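Local structure of SusD homolog (Bacteroides thetaiotaomicron VPI-5482, 3IV0) at residues A[16-19]-A[20-23]; A[64-67]-A[68-72]. The protein is of unknown function but, as a SusD-family protein of the outer membrane, probably binds sugars at the cell surface. All coordinates share one frame; numbering follows the deposited sequence.

Contact 1 starts one helix and contact 2 ends another: a side-chain N-cap at residues 16-23, a Schellman turn at 64-72. Contact 1 comes first along the sequence: residues 16-19 lead into the first turn of the long helix 19-39, where a side chain caps the start. Contact 2 follows, in the short helix 63-69, which passes almost at once into helix 73-79. The two lie on opposite sides of the chain's centre, with their own centres about 45 Å apart and nearest atoms about 33 Å apart, so they do not touch. Both belong to the region related to the starch-binding SusD proteins, and the two helix ends there are secured independently, contact 1 at the surface and contact 2 partly buried.

Contact 1 of 2, residues A[16-19]-A[20-23]; sequences QGNE and TNAE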
ATOM      1  N   GLN A  16      26.941  -1.979  24.764  1.00 27.44           N
ATOM      2  CA  GLN A  16      26.529  -2.268  26.133  1.00 29.83           C
ATOM      3  C   GLN A  16      25.019  -2.471  26.253  1.00 30.00           C
ATOM      4  O   GLN A  16      24.432  -2.247  27.305  1.00 29.45           O
ATOM      5  CB  GLN A  16      26.998  -1.143  27.054  1.00 33.01           C
ATOM      6  CG  GLN A  16      28.469  -0.773  26.857  1.00 38.24           C
ATOM      7  CD  GLN A  16      29.385  -1.972  27.041  1.00 43.91           C
ATOM      8  OE1 GLN A  16      29.121  -2.839  27.879  1.00 48.90           O
ATOM      9  NE2 GLN A  16      30.464  -2.029  26.260  1.00 47.87           N
ATOM     10  N   GLY A  17      24.385  -2.913  25.171  1.00 27.68           N
ATOM     11  CA  GLY A  17      22.937  -3.117  25.167  1.00 25.76           C
ATOM     12  C   GLY A  17      22.526  -4.568  25.303  1.00 26.56           C
ATOM     13  O   GLY A  17      23.280  -5.413  25.785  1.00 25.88           O
ATOM     14  N   ASN A  18      21.325  -4.877  24.827  1.00 23.36           N
ATOM     15  CA  ASN A  18      20.717  -6.173  25.022  1.00 22.19           C
ATOM     16  C   ASN A  18      19.572  -6.326  24.037  1.00 21.44           C
ATOM     17  O   ASN A  18      19.258  -5.360  23.343  1.00 21.39           O
ATOM     18  CB  ASN A  18      20.177  -6.285  26.462  1.00 24.04           C
ATOM     19  CG  ASN A  18      19.291  -5.100  26.847  1.00 30.92           C
ATOM     20  OD1 ASN A  18      18.314  -4.779  26.164  1.00 21.79           O
ATOM     21  ND2 ASN A  18      19.629  -4.445  27.946  1.00 32.84           N
ATOM     22  N   GLU A  19      18.985  -7.519  23.951  1.00 21.85           N
ATOM     23  CA  GLU A  19      17.874  -7.798  23.032  1.00 21.95           C
ATOM     24  C   GLU A  19      16.735  -6.810  23.168  1.00 21.63           C
ATOM     25  O   GLU A  19      16.136  -6.400  22.172  1.00 18.54           O
ATOM     26  CB  GLU A  19      17.323  -9.227  23.223  1.00 22.17           C
ATOM     27  CG  GLU A  19      16.073  -9.568  22.380  1.00 25.95           C
ATOM     28  CD  GLU A  19      15.548 -11.000  22.581  1.00 28.74           C
ATOM     29  OE1 GLU A  19      16.358 -11.909  22.902  1.00 34.80           O
ATOM     30  OE2 GLU A  19      14.317 -11.216  22.389  1.00 36.47           O
ATOM     31  N   THR A  20      16.379  -6.465  24.393  1.00 18.14           N
ATOM     32  CA  THR A  20      15.244  -5.587  24.635  1.00 18.83           C
ATOM     33  C   THR A  20      15.459  -4.211  24.006  1.00 19.47           C
ATOM     34  O   THR A  20      14.560  -3.664  23.327  1.00 17.82           O
ATOM     35  CB  THR A  20      14.997  -5.468  26.164  1.00 21.17           C
ATOM     36  OG1 THR A  20      14.668  -6.771  26.655  1.00 25.79           O
ATOM     37  CG2 THR A  20      13.865  -4.519  26.452  1.00 21.36           C
ATOM     38  N   ASN A  21      16.652  -3.655  24.153  1.00 17.28           N
ATOM     39  CA  ASN A  21      16.937  -2.349  23.586  1.00 18.35           C
ATOM     40  C   ASN A  21      17.069  -2.425  22.063  1.00 16.25           C
ATOM     41  O   ASN A  21      16.622  -1.516  21.350  1.00 16.36           O
ATOM     42  CB  ASN A  21      18.184  -1.780  24.236  1.00 20.95           C
ATOM     43  CG  ASN A  21      17.982  -1.520  25.710  1.00 23.95           C
ATOM     44  OD1 ASN A  21      16.865  -1.654  26.224  1.00 27.65           O
ATOM     45  ND2 ASN A  21      19.046  -1.145  26.393  1.00 32.13           N
ATOM     46  N   ALA A  22      17.634  -3.506  21.565  1.00 15.76           N
ATOM     47  CA  ALA A  22      17.707  -3.690  20.116  1.00 15.47           C
ATOM     48  C   ALA A  22      16.301  -3.793  19.533  1.00 15.57           C
ATOM     49  O   ALA A  22      16.039  -3.211  18.468  1.00 14.71           O
ATOM     50  CB  ALA A  22      18.542  -4.915  19.740  1.00 17.87           C
ATOM     51  N   GLU A  23      15.396  -4.496  20.204  1.00 13.73           N
ATOM     52  CA  GLU A  23      14.026  -4.596  19.740  1.00 13.12           C
ATOM     53  C   GLU A  23      13.318  -3.255  19.785  1.00 14.58           C
ATOM     54  O   GLU A  23      12.575  -2.944  18.864  1.00 14.29           O
ATOM     55  CB  GLU A  23      13.245  -5.668  20.483  1.00 14.36           C
ATOM     56  CG  GLU A  23      11.885  -5.994  19.842  1.00 16.57           C
ATOM     57  CD  GLU A  23      11.327  -7.337  20.274  1.00 19.74           C
ATOM     58  OE1 GLU A  23      11.590  -7.741  21.438  1.00 20.73           O
ATOM     59  OE2 GLU A  23      10.627  -8.000  19.468  1.00 20.22           O
TER
HETATM   60  O   HOH W   1      16.702  -2.897  28.852  1.00 42.57           O
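The N-terminal cap of helix 19-39 is formed by Asn-18, whose side chain folds forward to the first turn and meets Asn-21. Asn-18 OD1 accepts a hydrogen bond from Asn-21 N at 2.8 Å, with the donor nitrogen nearly along the side-chain C=O axis (163°). OD1 thereby stands in for the carbonyl oxygen that the preceding turn would supply deeper in a helix. The reach depends on chi1 of Asn-18, 51°, which tucks CG between its own backbone N and carbonyl carbon and leaves OD1 facing the helix start. Asn-18 thus holds the turn twice, because its main-chain O also accepts from Ala-22 N at 3.0 Å. The next bond of the helix runs from Glu-23 N to Glu-19 O.

Beside the cap, the side-chain amide of Asn-21 crosses that of Asn-18 with the two planes 55° apart. Asn-21 CG comes within 3.3 Å of Asn-18 OD1, while Asn-18 ND2 and Asn-21 ND2 are 3.7 Å apart, so this is packing and not a paired amide. A water links the two amides, donating to Asn-21 OD1 and accepting a weak bond from Asn-18 ND2.

On another side of the turn, Glu-19 and Glu-23 both extend their chains with CG anti to the backbone N. Their carboxylates come near each other, and their like charges are probably eased by salt bridges, Glu-19 OE2 to Lys-119 and Glu-23 OE2 to Arg-199. Both side chains also touch Phe-123 of helix 117-142, joining the start of this helix to its neighbour. Between the carboxylates, Glu-19 OE2 stands 4.5 Å from Glu-23 OE1.

Contact 2 of 2, residues A[64-67]-A[68-72]; sequences YVAY and LANND
In Tyr-67, chi1 (-63°) sets CG beside the backbone N and opposite the carbonyl carbon, and with chi1 of Asp-72 at -159°, CG of the aspartate is anti to the backbone N; these settings bring ring and carboxylate together beside the Schellman motif that ends helix 63-69. The two planes stand 76° apart, and Asp-72 OD2 approaches Tyr-67 CD1 obliquely at 4.1 Å. Beyond the contact, Tyr-67 OH is hydrogen-bonded with Thr-79 OG1, and Asp-72 OD1 caps helix 73-79 through a weak bond to Glu-75 N.

The chain leaves the helix at Asn-71, where phi turns positive. Tyr-67 O then accepts from Asp-72 N at 2.9 Å, and Leu-68 O accepts from Asn-71 N at 3.1 Å: the paired bonds of the motif. A weak bond from Asn-70 N also reaches Tyr-67 O. Asn-71 OD1 is hydrogen-bonded to Arg-51 and its ND2 to Ala-458 O.

Further back, the helical bonds from Leu-68, Ala-69 and Asn-70 N to the carbonyls of Tyr-64, Val-65 and Ala-66 remain intact. Leu-68 bends over the carbonyl of Tyr-64, placing its CG 3.3 Å from Tyr-64 O. One of its methyls meets the edge of the tyrosine ring near the ring plane, Leu-68 CD1 lying 4.3 Å from Tyr-64 CD1.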
ATOM      1  N   TYR A  64      -7.967  19.929  -1.984  1.00 14.49           N
ATOM      2  CA  TYR A  64      -7.042  18.837  -2.282  1.00 15.27           C
ATOM      3  C   TYR A  64      -7.733  17.637  -2.918  1.00 13.27           C
ATOM      4  O   TYR A  64      -7.096  16.921  -3.696  1.00 13.71           O
ATOM      5  CB  TYR A  64      -6.267  18.409  -1.039  1.00 14.84           C
ATOM      6  CG  TYR A  64      -7.082  17.857   0.088  1.00 13.75           C
ATOM      7  CD1 TYR A  64      -7.358  16.516   0.183  1.00 13.76           C
ATOM      8  CD2 TYR A  64      -7.557  18.698   1.096  1.00 16.16           C
ATOM      9  CE1 TYR A  64      -8.097  15.998   1.224  1.00 14.39           C
ATOM     10  CE2 TYR A  64      -8.316  18.189   2.145  1.00 13.91           C
ATOM     11  CZ  TYR A  64      -8.572  16.832   2.204  1.00 13.88           C
ATOM     12  OH  TYR A  64      -9.274  16.319   3.256  1.00 15.82           O
ATOM     13  N   VAL A  65      -9.034  17.446  -2.670  1.00 12.56           N
ATOM     14  CA  VAL A  65      -9.733  16.327  -3.273  1.00 12.97           C
ATOM     15  C   VAL A  65      -9.710  16.430  -4.796  1.00 13.96           C
ATOM     16  O   VAL A  65      -9.338  15.489  -5.481  1.00 14.27           O
ATOM     17  CB  VAL A  65     -11.178  16.199  -2.772  1.00 13.89           C
ATOM     18  CG1 VAL A  65     -11.898  15.090  -3.544  1.00 13.83           C
ATOM     19  CG2 VAL A  65     -11.155  15.928  -1.256  1.00 14.13           C
ATOM     20  N   ALA A  66     -10.181  17.550  -5.332  1.00 14.77           N
ATOM     21  CA  ALA A  66     -10.122  17.772  -6.783  1.00 14.31           C
ATOM     22  C   ALA A  66      -8.709  17.784  -7.311  1.00 14.15           C
ATOM     23  O   ALA A  66      -8.456  17.258  -8.379  1.00 14.43           O
ATOM     24  CB  ALA A  66     -10.851  19.090  -7.200  1.00 15.84           C
ATOM     25  N   TYR A  67      -7.774  18.436  -6.621  1.00 13.68           N
ATOM     26  CA  TYR A  67      -6.404  18.406  -7.103  1.00 13.49           C
ATOM     27  C   TYR A  67      -5.906  16.971  -7.277  1.00 14.43           C
ATOM     28  O   TYR A  67      -5.306  16.622  -8.316  1.00 13.96           O
ATOM     29  CB  TYR A  67      -5.482  19.166  -6.173  1.00 15.66           C
ATOM     30  CG  TYR A  67      -5.772  20.651  -6.031  1.00 15.92           C
ATOM     31  CD1 TYR A  67      -6.308  21.416  -7.063  1.00 19.66           C
ATOM     32  CD2 TYR A  67      -5.439  21.298  -4.859  1.00 16.79           C
ATOM     33  CE1 TYR A  67      -6.527  22.787  -6.890  1.00 21.83           C
ATOM     34  CE2 TYR A  67      -5.639  22.638  -4.695  1.00 20.02           C
ATOM     35  CZ  TYR A  67      -6.184  23.371  -5.702  1.00 20.44           C
ATOM     36  OH  TYR A  67      -6.361  24.721  -5.488  1.00 27.37           O
ATOM     37  N   LEU A  68      -6.138  16.117  -6.293  1.00 14.18           N
ATOM     38  CA  LEU A  68      -5.734  14.717  -6.425  1.00 13.77           C
ATOM     39  C   LEU A  68      -6.452  14.032  -7.556  1.00 13.03           C
ATOM     40  O   LEU A  68      -5.819  13.370  -8.392  1.00 12.91           O
ATOM     41  CB  LEU A  68      -5.952  13.978  -5.104  1.00 13.71           C
ATOM     42  CG  LEU A  68      -4.946  14.386  -4.040  1.00 15.08           C
ATOM     43  CD1 LEU A  68      -5.443  13.969  -2.677  1.00 14.46           C
ATOM     44  CD2 LEU A  68      -3.545  13.811  -4.330  1.00 15.62           C
ATOM     45  N   ALA A  69      -7.766  14.210  -7.619  1.00 13.05           N
ATOM     46  CA  ALA A  69      -8.574  13.585  -8.664  1.00 13.02           C
ATOM     47  C   ALA A  69      -8.072  13.912 -10.055  1.00 13.07           C
ATOM     48  O   ALA A  69      -8.135  13.078 -10.957  1.00 13.83           O
ATOM     49  CB  ALA A  69     -10.044  14.034  -8.542  1.00 14.42           C
ATOM     50  N   ASN A  70      -7.615  15.141 -10.212  1.00 13.10           N
ATOM     51  CA  ASN A  70      -7.208  15.699 -11.498  1.00 14.51           C
ATOM     52  C   ASN A  70      -5.729  15.669 -11.758  1.00 13.65           C
ATOM     53  O   ASN A  70      -5.247  16.190 -12.764  1.00 13.98           O
ATOM     54  CB  ASN A  70      -7.687  17.145 -11.596  1.00 15.15           C
ATOM     55  CG  ASN A  70      -9.196  17.272 -11.625  1.00 17.83           C
ATOM     56  OD1 ASN A  70      -9.899  16.376 -12.096  1.00 21.71           O
ATOM     57  ND2 ASN A  70      -9.697  18.393 -11.105  1.00 21.78           N
ATOM     58  N   ASN A  71      -4.959  15.079 -10.834  1.00 12.66           N
ATOM     59  CA  ASN A  71      -3.509  15.075 -10.962  1.00 12.25           C
ATOM     60  C   ASN A  71      -2.912  16.479 -11.079  1.00 12.39           C
ATOM     61  O   ASN A  71      -1.849  16.658 -11.683  1.00 14.32           O
ATOM     62  CB  ASN A  71      -3.056  14.156 -12.113  1.00 11.51           C
ATOM     63  CG  ASN A  71      -1.588  13.792 -12.031  1.00 12.78           C
ATOM     64  OD1 ASN A  71      -1.080  13.535 -10.925  1.00 14.16           O
ATOM     65  ND2 ASN A  71      -0.878  13.821 -13.151  1.00 12.82           N
ATOM     66  N   ASP A  72      -3.553  17.449 -10.410  1.00 13.06           N
ATOM     67  CA  ASP A  72      -3.094  18.831 -10.393  1.00 15.34           C
ATOM     68  C   ASP A  72      -2.157  19.017  -9.215  1.00 15.08           C
ATOM     69  O   ASP A  72      -2.448  19.776  -8.265  1.00 14.67           O
ATOM     70  CB  ASP A  72      -4.312  19.768 -10.281  1.00 14.82           C
ATOM     71  CG  ASP A  72      -4.038  21.216 -10.747  1.00 23.05           C
ATOM     72  OD1 ASP A  72      -2.881  21.680 -10.929  1.00 25.81           O
ATOM     73  OD2 ASP A  72      -5.068  21.927 -10.885  1.00 33.14           O
TER